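Local coordinates for oligopeptide ABC transporter, periplasmic oligopeptide-binding protein, putative (Thermotoga maritima MSB8, PDB 5IPW), which probably binds oligopeptides in the periplasm and delivers them to an ABC transporter for uptake across the inner membrane, at residues 342-346 with 356-362; 441-446 with 487-492; 516-522 with 582-588. All blocks are in the same frame, centred on the assembly; numbering follows the deposited sequence.

Contact 1 of 3, residues 342-346 with 356-362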
loop_
_atom_site.group_PDB
_atom_site.type_symbol
_atom_site.label_atom_id
_atom_site.label_comp_id
_atom_site.label_asym_id
_atom_site.label_seq_id
_atom_site.Cartn_x
_atom_site.Cartn_y
_atom_site.Cartn_z
ATOM N N SER A 342 21.762 -5.657 5.877
ATOM C CA SER A 342 22.575 -5.896 4.698
ATOM C C SER A 342 24.014 -5.537 5.053
ATOM O O SER A 342 24.265 -4.605 5.819
ATOM C CB SER A 342 22.066 -5.108 3.485
ATOM O OG SER A 342 21.678 -3.795 3.828
ATOM N N LEU A 343 24.950 -6.321 4.538
ATOM C CA LEU A 343 26.364 -6.049 4.735
ATOM C C LEU A 343 26.827 -5.105 3.637
ATOM O O LEU A 343 26.194 -5.004 2.589
ATOM C CB LEU A 343 27.167 -7.351 4.695
ATOM C CG LEU A 343 26.693 -8.469 5.629
ATOM C CD1 LEU A 343 27.367 -9.774 5.246
ATOM C CD2 LEU A 343 26.954 -8.124 7.090
ATOM N N ASN A 344 27.931 -4.410 3.879
ATOM C CA ASN A 344 28.449 -3.468 2.903
ATOM C C ASN A 344 29.225 -4.218 1.819
ATOM O O ASN A 344 30.396 -4.537 1.988
ATOM C CB ASN A 344 29.318 -2.416 3.603
ATOM C CG ASN A 344 29.698 -1.269 2.689
ATOM O OD1 ASN A 344 29.543 -1.348 1.470
ATOM N ND2 ASN A 344 30.208 -0.194 3.277
ATOM N N TYR A 345 28.568 -4.491 0.697
ATOM C CA TYR A 345 29.166 -5.297 -0.376
ATOM C C TYR A 345 30.057 -4.476 -1.305
ATOM O O TYR A 345 30.622 -5.004 -2.269
ATOM C CB TYR A 345 28.070 -6.008 -1.168
ATOM C CG TYR A 345 27.076 -6.687 -0.260
ATOM C CD1 TYR A 345 27.458 -7.744 0.545
ATOM C CD2 TYR A 345 25.765 -6.241 -0.175
ATOM C CE1 TYR A 345 26.560 -8.357 1.395
ATOM C CE2 TYR A 345 24.855 -6.844 0.674
ATOM C CZ TYR A 345 25.258 -7.902 1.454
ATOM O OH TYR A 345 24.362 -8.502 2.299
ATOM N N ALA A 346 30.155 -3.178 -1.024
ATOM C CA ALA A 346 31.170 -2.321 -1.625
ATOM C C ALA A 346 32.147 -1.811 -0.555
ATOM O O ALA A 346 32.752 -0.765 -0.722
ATOM C CB ALA A 346 30.510 -1.159 -2.351
ATOM N N PHE A 356 32.316 -10.627 2.808
ATOM C CA PHE A 356 30.916 -10.163 2.716
ATOM C C PHE A 356 30.198 -10.585 1.422
ATOM O O PHE A 356 29.015 -10.917 1.450
ATOM C CB PHE A 356 30.855 -8.629 2.867
ATOM C CG PHE A 356 31.018 -8.122 4.289
ATOM C CD1 PHE A 356 31.306 -8.974 5.351
ATOM C CD2 PHE A 356 30.915 -6.767 4.549
ATOM C CE1 PHE A 356 31.459 -8.481 6.637
ATOM C CE2 PHE A 356 31.070 -6.271 5.832
ATOM C CZ PHE A 356 31.341 -7.129 6.876
ATOM N N ASN A 357 30.900 -10.577 0.297
ATOM C CA ASN A 357 30.302 -10.981 -0.978
ATOM C C ASN A 357 30.245 -12.490 -1.199
ATOM O O ASN A 357 29.709 -12.953 -2.206
ATOM C CB ASN A 357 31.038 -10.333 -2.142
ATOM C CG ASN A 357 30.698 -8.869 -2.290
ATOM O OD1 ASN A 357 29.805 -8.507 -3.054
ATOM N ND2 ASN A 357 31.399 -8.017 -1.550
ATOM N N ASP A 358 30.813 -13.249 -0.269
ATOM C CA ASP A 358 30.723 -14.696 -0.307
ATOM C C ASP A 358 29.346 -15.091 0.202
ATOM O O ASP A 358 29.056 -14.954 1.390
ATOM C CB ASP A 358 31.822 -15.326 0.554
ATOM C CG ASP A 358 31.951 -16.834 0.351
ATOM O OD1 ASP A 358 31.114 -17.441 -0.358
ATOM O OD2 ASP A 358 32.903 -17.413 0.915
ATOM N N VAL A 359 28.510 -15.579 -0.712
ATOM C CA VAL A 359 27.148 -16.020 -0.396
ATOM C C VAL A 359 27.108 -16.870 0.873
ATOM O O VAL A 359 26.237 -16.701 1.733
ATOM C CB VAL A 359 26.552 -16.871 -1.539
ATOM C CG1 VAL A 359 25.110 -17.249 -1.221
ATOM C CG2 VAL A 359 26.623 -16.134 -2.876
ATOM N N ARG A 360 28.060 -17.791 0.966
ATOM C CA ARG A 360 28.151 -18.720 2.084
ATOM C C ARG A 360 28.269 -18.019 3.430
ATOM O O ARG A 360 27.766 -18.521 4.434
ATOM C CB ARG A 360 29.333 -19.665 1.864
ATOM C CG ARG A 360 29.094 -20.664 0.733
ATOM C CD ARG A 360 30.291 -20.795 -0.194
ATOM N NE ARG A 360 31.516 -21.102 0.541
ATOM C CZ ARG A 360 32.732 -21.141 0.004
ATOM N NH1 ARG A 360 32.917 -20.892 -1.291
ATOM N NH2 ARG A 360 33.771 -21.432 0.773
ATOM N N PHE A 361 28.935 -16.865 3.449
ATOM C CA PHE A 361 29.038 -16.075 4.670
ATOM C C PHE A 361 27.655 -15.592 5.101
ATOM O O PHE A 361 27.324 -15.611 6.294
ATOM C CB PHE A 361 29.997 -14.881 4.506
ATOM C CG PHE A 361 30.201 -14.099 5.783
ATOM C CD1 PHE A 361 30.824 -14.685 6.881
ATOM C CD2 PHE A 361 29.734 -12.795 5.907
ATOM C CE1 PHE A 361 30.992 -13.985 8.072
ATOM C CE2 PHE A 361 29.903 -12.091 7.095
ATOM C CZ PHE A 361 30.531 -12.688 8.181
ATOM N N ARG A 362 26.848 -15.174 4.130
ATOM C CA ARG A 362 25.497 -14.675 4.414
ATOM C C ARG A 362 24.580 -15.830 4.828
ATOM O O ARG A 362 23.930 -15.762 5.877
ATOM C CB ARG A 362 24.938 -13.908 3.213
ATOM C CG ARG A 362 25.850 -12.767 2.772
ATOM C CD ARG A 362 25.185 -11.823 1.792
ATOM N NE ARG A 362 24.917 -12.431 0.487
ATOM C CZ ARG A 362 25.654 -12.263 -0.613
ATOM N NH1 ARG A 362 26.762 -11.521 -0.614
ATOM N NH2 ARG A 362 25.280 -12.860 -1.739
#
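At the end of strand 340-343, where the strand gives way to a loop, Leu343 and Tyr345 pack against helices 350-357 and 359-367. Leu343, a branched aliphatic chain suited to meeting two phenyl rings, lays CB over one face of Phe356 (4.1 Å from Leu343 CB to the ring centroid, a CH-pi contact). Its CD1 comes to the edge of the second ring, 3.9 Å from Phe361 CD2. With CG anti to the carbonyl carbon (chi1 -48°), Tyr345 turns its ring back along its own chain, and Tyr345 OH accepts from Leu343 N at 3.2 Å while also bonding Trp587 O. Phe356 O sits at this ring's edge, 3.5 Å from Tyr345 CE1, and takes Arg362 NH1 on a lone pair at 3.1 Å. Arg362, bent at chi3, carries its CD past the tyrosine hydroxyl. Asn357 ND2 donates almost straight (164°) to Tyr345 O at 3.2 Å and is shared with Arg353 O. A phenylalanine in place of Tyr345 would probably leave Leu343 N and Trp587 O without the hydroxyl that joins them. A strand of a mixed beta-sheet leading through a loop into helices is consistent with the alpha/beta lobes of family 5 solute-binding proteins.

Contact 2 of 3, residues 441-446 with 487-492; sequences FTITVT and FDAMVW
Ile443 pairs with Ala489 and Thr444 with Met490 in parallel register; the axes of 441-445 and 489-492 approach to 4.8 Å with their directions 30° apart. The close-packed middle is tied by two backbone bonds, Thr444 N to Ala489 O at 2.8 Å and Val491 N to Thr444 O at 3.1 Å. On one face Val491 touches both neighbours with its two branches: CG1 meets Ile443 CG2 and CG2 meets Val445 CG1, as suits beta-branched residues in a sheet. On the other, Met490 lies alongside Thr444, its SD 3.9 Å from Thr444 CB. The bent thioether can follow that surface, while Thr444 OG1 bonds Glu471.

At the ends, where Thr442, Asp488 and Thr446 are partly exposed, a carboxylate and two waters replace peptide-to-peptide bonds. Asp488 OD2 receives Thr442 N on its anti side (2.9 Å, 170°), with its OD1 bonded to His347. One water links Thr442 O and Asp488 N and reaches inward to Thr444 OG1; another joins Thr446 N, 2.7 Å from the water oxygen, to Val491 O.

Strands 440-445 and 467-472, joined through helix 448-462, form a beta-alpha-beta unit, and helix 475-484 then leads to 489-494 on the other side of 440-445. Helix 448-462 covers the face of Ile443, Val445 and Val491, and helix 475-484 that of Thr444 and Met490.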
loop_
_atom_site.group_PDB
_atom_site.type_symbol
_atom_site.label_atom_id
_atom_site.label_comp_id
_atom_site.label_asym_id
_atom_site.label_seq_id
_atom_site.Cartn_x
_atom_site.Cartn_y
_atom_site.Cartn_z
ATOM N N PHE A 441 33.047 -6.884 12.956
ATOM C CA PHE A 441 32.507 -5.695 12.313
ATOM C C PHE A 441 31.414 -5.095 13.169
ATOM O O PHE A 441 30.947 -5.717 14.119
ATOM C CB PHE A 441 31.997 -5.994 10.903
ATOM C CG PHE A 441 30.930 -7.045 10.846
ATOM C CD1 PHE A 441 31.265 -8.393 10.824
ATOM C CD2 PHE A 441 29.588 -6.691 10.788
ATOM C CE1 PHE A 441 30.282 -9.367 10.757
ATOM C CE2 PHE A 441 28.600 -7.661 10.723
ATOM C CZ PHE A 441 28.948 -9.000 10.708
ATOM N N THR A 442 31.030 -3.870 12.832
ATOM C CA THR A 442 30.038 -3.126 13.593
ATOM C C THR A 442 28.702 -3.096 12.851
ATOM O O THR A 442 28.648 -2.792 11.660
ATOM C CB THR A 442 30.523 -1.689 13.861
ATOM O OG1 THR A 442 31.544 -1.713 14.864
ATOM C CG2 THR A 442 29.381 -0.798 14.345
ATOM N N ILE A 443 27.633 -3.421 13.573
ATOM C CA ILE A 443 26.282 -3.299 13.053
ATOM C C ILE A 443 25.784 -1.907 13.385
ATOM O O ILE A 443 25.740 -1.513 14.552
ATOM C CB ILE A 443 25.325 -4.337 13.673
ATOM C CG1 ILE A 443 25.783 -5.755 13.324
ATOM C CG2 ILE A 443 23.899 -4.112 13.178
ATOM C CD1 ILE A 443 25.076 -6.839 14.108
ATOM N N THR A 444 25.413 -1.171 12.345
ATOM C CA THR A 444 24.904 0.177 12.494
ATOM C C THR A 444 23.389 0.158 12.456
ATOM O O THR A 444 22.793 -0.354 11.502
ATOM C CB THR A 444 25.394 1.073 11.350
ATOM O OG1 THR A 444 26.817 0.974 11.249
ATOM C CG2 THR A 444 24.987 2.531 11.589
ATOM N N VAL A 445 22.772 0.726 13.490
ATOM C CA VAL A 445 21.321 0.852 13.549
ATOM C C VAL A 445 20.935 2.268 13.938
ATOM O O VAL A 445 21.782 3.072 14.323
ATOM C CB VAL A 445 20.698 -0.128 14.573
ATOM C CG1 VAL A 445 21.224 -1.535 14.360
ATOM C CG2 VAL A 445 20.977 0.309 16.007
ATOM N N THR A 446 19.645 2.562 13.832
ATOM C CA THR A 446 19.075 3.770 14.421
ATOM C C THR A 446 17.739 3.406 15.069
ATOM O O THR A 446 16.856 2.844 14.421
ATOM C CB THR A 446 18.936 4.911 13.392
ATOM O OG1 THR A 446 18.340 6.054 14.016
ATOM C CG2 THR A 446 18.111 4.486 12.188
ATOM N N PHE A 487 30.284 2.273 6.576
ATOM C CA PHE A 487 29.659 1.294 7.445
ATOM C C PHE A 487 30.080 -0.116 7.041
ATOM O O PHE A 487 30.499 -0.352 5.910
ATOM C CB PHE A 487 28.126 1.427 7.398
ATOM C CG PHE A 487 27.535 1.149 6.048
ATOM C CD1 PHE A 487 27.449 2.148 5.091
ATOM C CD2 PHE A 487 27.076 -0.117 5.727
ATOM C CE1 PHE A 487 26.915 1.888 3.841
ATOM C CE2 PHE A 487 26.537 -0.383 4.477
ATOM C CZ PHE A 487 26.459 0.619 3.533
ATOM N N ASP A 488 29.959 -1.037 7.987
ATOM C CA ASP A 488 30.125 -2.459 7.738
ATOM C C ASP A 488 28.771 -3.081 7.413
ATOM O O ASP A 488 28.632 -3.828 6.438
ATOM C CB ASP A 488 30.715 -3.152 8.972
ATOM C CG ASP A 488 31.986 -2.492 9.462
ATOM O OD1 ASP A 488 32.800 -2.100 8.614
ATOM O OD2 ASP A 488 32.174 -2.362 10.686
ATOM N N ALA A 489 27.780 -2.777 8.246
ATOM C CA ALA A 489 26.433 -3.306 8.068
ATOM C C ALA A 489 25.358 -2.342 8.582
ATOM O O ALA A 489 25.522 -1.706 9.631
ATOM C CB ALA A 489 26.316 -4.648 8.758
ATOM N N MET A 490 24.262 -2.261 7.825
ATOM C CA MET A 490 23.119 -1.393 8.118
ATOM C C MET A 490 21.856 -2.224 8.321
ATOM O O MET A 490 21.523 -3.073 7.477
ATOM C CB MET A 490 22.860 -0.457 6.932
ATOM C CG MET A 490 23.908 0.615 6.700
ATOM S SD MET A 490 23.757 1.950 7.893
ATOM C CE MET A 490 24.808 3.188 7.160
ATOM N N VAL A 491 21.135 -1.973 9.414
ATOM C CA VAL A 491 19.823 -2.597 9.596
ATOM C C VAL A 491 18.697 -1.600 9.308
ATOM O O VAL A 491 18.796 -0.399 9.603
ATOM C CB VAL A 491 19.624 -3.272 10.992
ATOM C CG1 VAL A 491 20.933 -3.839 11.529
ATOM C CG2 VAL A 491 18.985 -2.329 12.000
ATOM N N TRP A 492 17.628 -2.126 8.725
ATOM C CA TRP A 492 16.419 -1.363 8.449
ATOM C C TRP A 492 15.269 -2.353 8.382
ATOM O O TRP A 492 15.495 -3.551 8.171
ATOM C CB TRP A 492 16.552 -0.641 7.108
ATOM C CG TRP A 492 15.556 0.460 6.871
ATOM C CD1 TRP A 492 14.498 0.447 6.002
ATOM C CD2 TRP A 492 15.551 1.750 7.484
ATOM N NE1 TRP A 492 13.833 1.647 6.046
ATOM C CE2 TRP A 492 14.460 2.465 6.948
ATOM C CE3 TRP A 492 16.362 2.372 8.435
ATOM C CZ2 TRP A 492 14.161 3.762 7.339
ATOM C CZ3 TRP A 492 16.062 3.660 8.819
ATOM C CH2 TRP A 492 14.970 4.341 8.276
HETATM O O HOH W 1 29.065 -0.440 10.191
HETATM O O HOH W 2 18.432 0.772 12.277
#

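Contact 3 of 3, residues 516-522 with 582-588; sequences DFWYIGW and HRENLWM
His582, near the end of helix 568-584, starts an aromatic cluster by bringing its CE1 to 3.6 Å from Trp518 CZ2. The imidazole and indole planes stand at 80° and the rings meet obliquely, and His582 NE2 is bonded to Ile507 O, which fixes the ring's direction. Asn585, the first residue to leave helical geometry, lays its CB over the face of Trp587 remote from Trp518. Trp587 makes the central ring pair: its six-membered ring forms an offset stack with that of Trp518, centroids 4.5 Å apart and planes 14° from parallel. Trp522 turns an edge toward the face of Trp587, with Trp522 CH2 4.1 Å from Trp587 NE1. Met588 follows, its chain bent at chi3. Its CE packs 3.7 Å from Trp518 CD1, and its SD lies obliquely 4.7 Å from the centroid of the five-membered ring of Trp518, a Met-aromatic contact. A large flat indole suits Trp518, which His582, Trp587 and Met588 all reach. Its N donates to Asp516 OD2 at 3.2 Å, an Asx turn, and its NE1 bonds Val506 O. The cluster lies between helix 550-564, whose Val551 and Val552 touch Trp587, and strand 340-343, whose Ser342 meets Trp518 and whose Arg340 pairs with Asp516.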
loop_
_atom_site.group_PDB
_atom_site.type_symbol
_atom_site.label_atom_id
_atom_site.label_comp_id
_atom_site.label_asym_id
_atom_site.label_seq_id
_atom_site.Cartn_x
_atom_site.Cartn_y
_atom_site.Cartn_z
ATOM N N ASP A 516 18.274 1.459 -1.868
ATOM C CA ASP A 516 18.226 0.789 -0.583
ATOM C C ASP A 516 19.641 0.528 -0.114
ATOM O O ASP A 516 20.570 0.481 -0.911
ATOM C CB ASP A 516 17.485 -0.540 -0.664
ATOM C CG ASP A 516 17.255 -1.150 0.704
ATOM O OD1 ASP A 516 16.342 -0.671 1.414
ATOM O OD2 ASP A 516 18.003 -2.078 1.086
ATOM N N PHE A 517 19.791 0.333 1.184
ATOM C CA PHE A 517 21.095 0.124 1.774
ATOM C C PHE A 517 21.883 -1.019 1.154
ATOM O O PHE A 517 23.106 -0.906 1.023
ATOM C CB PHE A 517 20.962 -0.110 3.275
ATOM C CG PHE A 517 20.335 1.035 4.000
ATOM C CD1 PHE A 517 20.896 2.295 3.931
ATOM C CD2 PHE A 517 19.181 0.858 4.739
ATOM C CE1 PHE A 517 20.321 3.359 4.593
ATOM C CE2 PHE A 517 18.601 1.921 5.405
ATOM C CZ PHE A 517 19.174 3.171 5.336
ATOM N N TRP A 518 21.207 -2.103 0.765
ATOM C CA TRP A 518 21.925 -3.322 0.360
ATOM C C TRP A 518 22.734 -3.155 -0.927
ATOM O O TRP A 518 23.748 -3.814 -1.090
ATOM C CB TRP A 518 21.014 -4.574 0.315
ATOM C CG TRP A 518 20.081 -4.727 -0.876
ATOM C CD1 TRP A 518 18.762 -4.390 -0.926
ATOM C CD2 TRP A 518 20.388 -5.320 -2.146
ATOM N NE1 TRP A 518 18.235 -4.700 -2.156
ATOM C CE2 TRP A 518 19.210 -5.277 -2.923
ATOM C CE3 TRP A 518 21.547 -5.867 -2.709
ATOM C CZ2 TRP A 518 19.159 -5.744 -4.244
ATOM C CZ3 TRP A 518 21.494 -6.336 -4.030
ATOM C CH2 TRP A 518 20.308 -6.266 -4.776
ATOM N N TYR A 519 22.317 -2.258 -1.817
ATOM C CA TYR A 519 23.093 -2.005 -3.028
ATOM C C TYR A 519 23.583 -0.575 -3.157
ATOM O O TYR A 519 23.990 -0.165 -4.240
ATOM C CB TYR A 519 22.298 -2.392 -4.276
ATOM C CG TYR A 519 21.023 -1.619 -4.506
ATOM C CD1 TYR A 519 21.024 -0.424 -5.215
ATOM C CD2 TYR A 519 19.812 -2.105 -4.047
ATOM C CE1 TYR A 519 19.853 0.272 -5.439
ATOM C CE2 TYR A 519 18.638 -1.419 -4.268
ATOM C CZ TYR A 519 18.663 -0.231 -4.961
ATOM O OH TYR A 519 17.496 0.459 -5.183
ATOM N N ILE A 520 23.583 0.171 -2.060
ATOM C CA ILE A 520 23.822 1.611 -2.138
ATOM C C ILE A 520 25.229 1.933 -2.657
ATOM O O ILE A 520 25.391 2.821 -3.491
ATOM C CB ILE A 520 23.511 2.325 -0.797
ATOM C CG1 ILE A 520 23.458 3.836 -1.003
ATOM C CG2 ILE A 520 24.512 1.975 0.289
ATOM C CD1 ILE A 520 22.858 4.571 0.174
ATOM N N GLY A 521 26.228 1.186 -2.196
ATOM C CA GLY A 521 27.591 1.305 -2.711
ATOM C C GLY A 521 27.734 1.039 -4.207
ATOM O O GLY A 521 28.627 1.586 -4.845
ATOM N N TRP A 522 26.860 0.209 -4.774
ATOM C CA TRP A 522 26.879 -0.072 -6.216
ATOM C C TRP A 522 26.109 0.944 -7.075
ATOM O O TRP A 522 26.052 0.796 -8.301
ATOM C CB TRP A 522 26.345 -1.487 -6.488
ATOM C CG TRP A 522 27.196 -2.578 -5.908
ATOM C CD1 TRP A 522 28.558 -2.601 -5.840
ATOM C CD2 TRP A 522 26.747 -3.818 -5.342
ATOM N NE1 TRP A 522 28.984 -3.764 -5.249
ATOM C CE2 TRP A 522 27.893 -4.534 -4.941
ATOM C CE3 TRP A 522 25.488 -4.397 -5.141
ATOM C CZ2 TRP A 522 27.820 -5.796 -4.344
ATOM C CZ3 TRP A 522 25.416 -5.656 -4.537
ATOM C CH2 TRP A 522 26.575 -6.335 -4.145
ATOM N N HIS A 582 17.005 -13.037 -5.475
ATOM C CA HIS A 582 17.108 -12.693 -4.053
ATOM C C HIS A 582 17.152 -13.912 -3.130
ATOM O O HIS A 582 17.490 -13.795 -1.949
ATOM C CB HIS A 582 15.932 -11.802 -3.624
ATOM C CG HIS A 582 16.130 -10.345 -3.907
ATOM N ND1 HIS A 582 16.590 -9.461 -2.953
ATOM C CD2 HIS A 582 15.921 -9.615 -5.029
ATOM C CE1 HIS A 582 16.659 -8.251 -3.478
ATOM N NE2 HIS A 582 16.258 -8.316 -4.734
ATOM N N ARG A 583 16.771 -15.069 -3.656
ATOM C CA ARG A 583 16.752 -16.311 -2.894
ATOM C C ARG A 583 18.135 -16.933 -2.885
ATOM O O ARG A 583 18.640 -17.337 -1.844
ATOM C CB ARG A 583 15.768 -17.277 -3.546
ATOM C CG ARG A 583 15.187 -18.332 -2.637
ATOM C CD ARG A 583 13.924 -18.900 -3.268
ATOM N NE ARG A 583 14.154 -19.408 -4.626
ATOM C CZ ARG A 583 13.229 -19.511 -5.582
ATOM N NH1 ARG A 583 11.972 -19.133 -5.372
ATOM N NH2 ARG A 583 13.572 -19.989 -6.772
ATOM N N GLU A 584 18.731 -17.002 -4.070
ATOM C CA GLU A 584 20.052 -17.585 -4.258
ATOM C C GLU A 584 21.164 -16.723 -3.640
ATOM O O GLU A 584 22.133 -17.256 -3.098
ATOM C CB GLU A 584 20.292 -17.840 -5.751
ATOM C CG GLU A 584 19.507 -19.046 -6.258
ATOM C CD GLU A 584 19.284 -19.057 -7.759
ATOM O OE1 GLU A 584 18.754 -20.072 -8.256
ATOM O OE2 GLU A 584 19.625 -18.069 -8.444
ATOM N N ASN A 585 21.010 -15.402 -3.724
ATOM C CA ASN A 585 21.864 -14.454 -3.004
ATOM C C ASN A 585 21.065 -13.897 -1.843
ATOM O O ASN A 585 19.901 -13.578 -2.005
ATOM C CB ASN A 585 22.275 -13.304 -3.910
ATOM C CG ASN A 585 22.840 -13.774 -5.239
ATOM O OD1 ASN A 585 24.051 -13.793 -5.429
ATOM N ND2 ASN A 585 21.965 -14.147 -6.170
ATOM N N LEU A 586 21.666 -13.773 -0.673
ATOM C CA LEU A 586 20.914 -13.305 0.494
ATOM C C LEU A 586 21.394 -11.941 0.973
ATOM O O LEU A 586 21.816 -11.783 2.123
ATOM C CB LEU A 586 20.967 -14.350 1.615
ATOM C CG LEU A 586 19.676 -15.130 1.877
ATOM C CD1 LEU A 586 19.052 -15.669 0.603
ATOM C CD2 LEU A 586 19.961 -16.268 2.844
ATOM N N TRP A 587 21.293 -10.952 0.087
ATOM C CA TRP A 587 21.776 -9.599 0.372
ATOM C C TRP A 587 21.087 -8.951 1.560
ATOM O O TRP A 587 21.692 -8.153 2.265
ATOM C CB TRP A 587 21.586 -8.711 -0.834
ATOM C CG TRP A 587 22.391 -9.122 -1.991
ATOM C CD1 TRP A 587 23.752 -9.168 -2.075
ATOM C CD2 TRP A 587 21.893 -9.530 -3.260
ATOM N NE1 TRP A 587 24.130 -9.582 -3.326
ATOM C CE2 TRP A 587 23.006 -9.808 -4.076
ATOM C CE3 TRP A 587 20.607 -9.682 -3.790
ATOM C CZ2 TRP A 587 22.875 -10.237 -5.395
ATOM C CZ3 TRP A 587 20.474 -10.104 -5.098
ATOM C CH2 TRP A 587 21.602 -10.380 -5.888
ATOM N N MET A 588 19.814 -9.277 1.768
ATOM C CA MET A 588 19.112 -8.857 2.979
ATOM C C MET A 588 18.887 -10.062 3.869
ATOM O O MET A 588 18.372 -11.084 3.425
ATOM C CB MET A 588 17.772 -8.201 2.638
ATOM C CG MET A 588 17.887 -6.750 2.198
ATOM S SD MET A 588 16.324 -6.038 1.642
ATOM C CE MET A 588 16.155 -6.858 0.059
#

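In the fold
All three contacts are largely buried, and none is a surface patch. Contacts 1 and 2 hold the same five-stranded sheet: strand 340-343 lies antiparallel beside 489-494, and Asn344 binds both Phe487 O and Asp488 O. Contact 2 is the sheet's own backbone pairing, with waters at its partly exposed ends; contact 1, at a strand end, combines leucine-phenyl packing with a few side-chain to main-chain bonds. Contact 3 has no hydrogen bond between its segments and coheres through aromatic rings, between an irregular loop and a helix end with the turn that follows it. Strand 589-591, directly after 582-588, pairs with 340-343 in that sheet, and Phe517 packs contact 3 onto Met490 and Trp492 of contact 2.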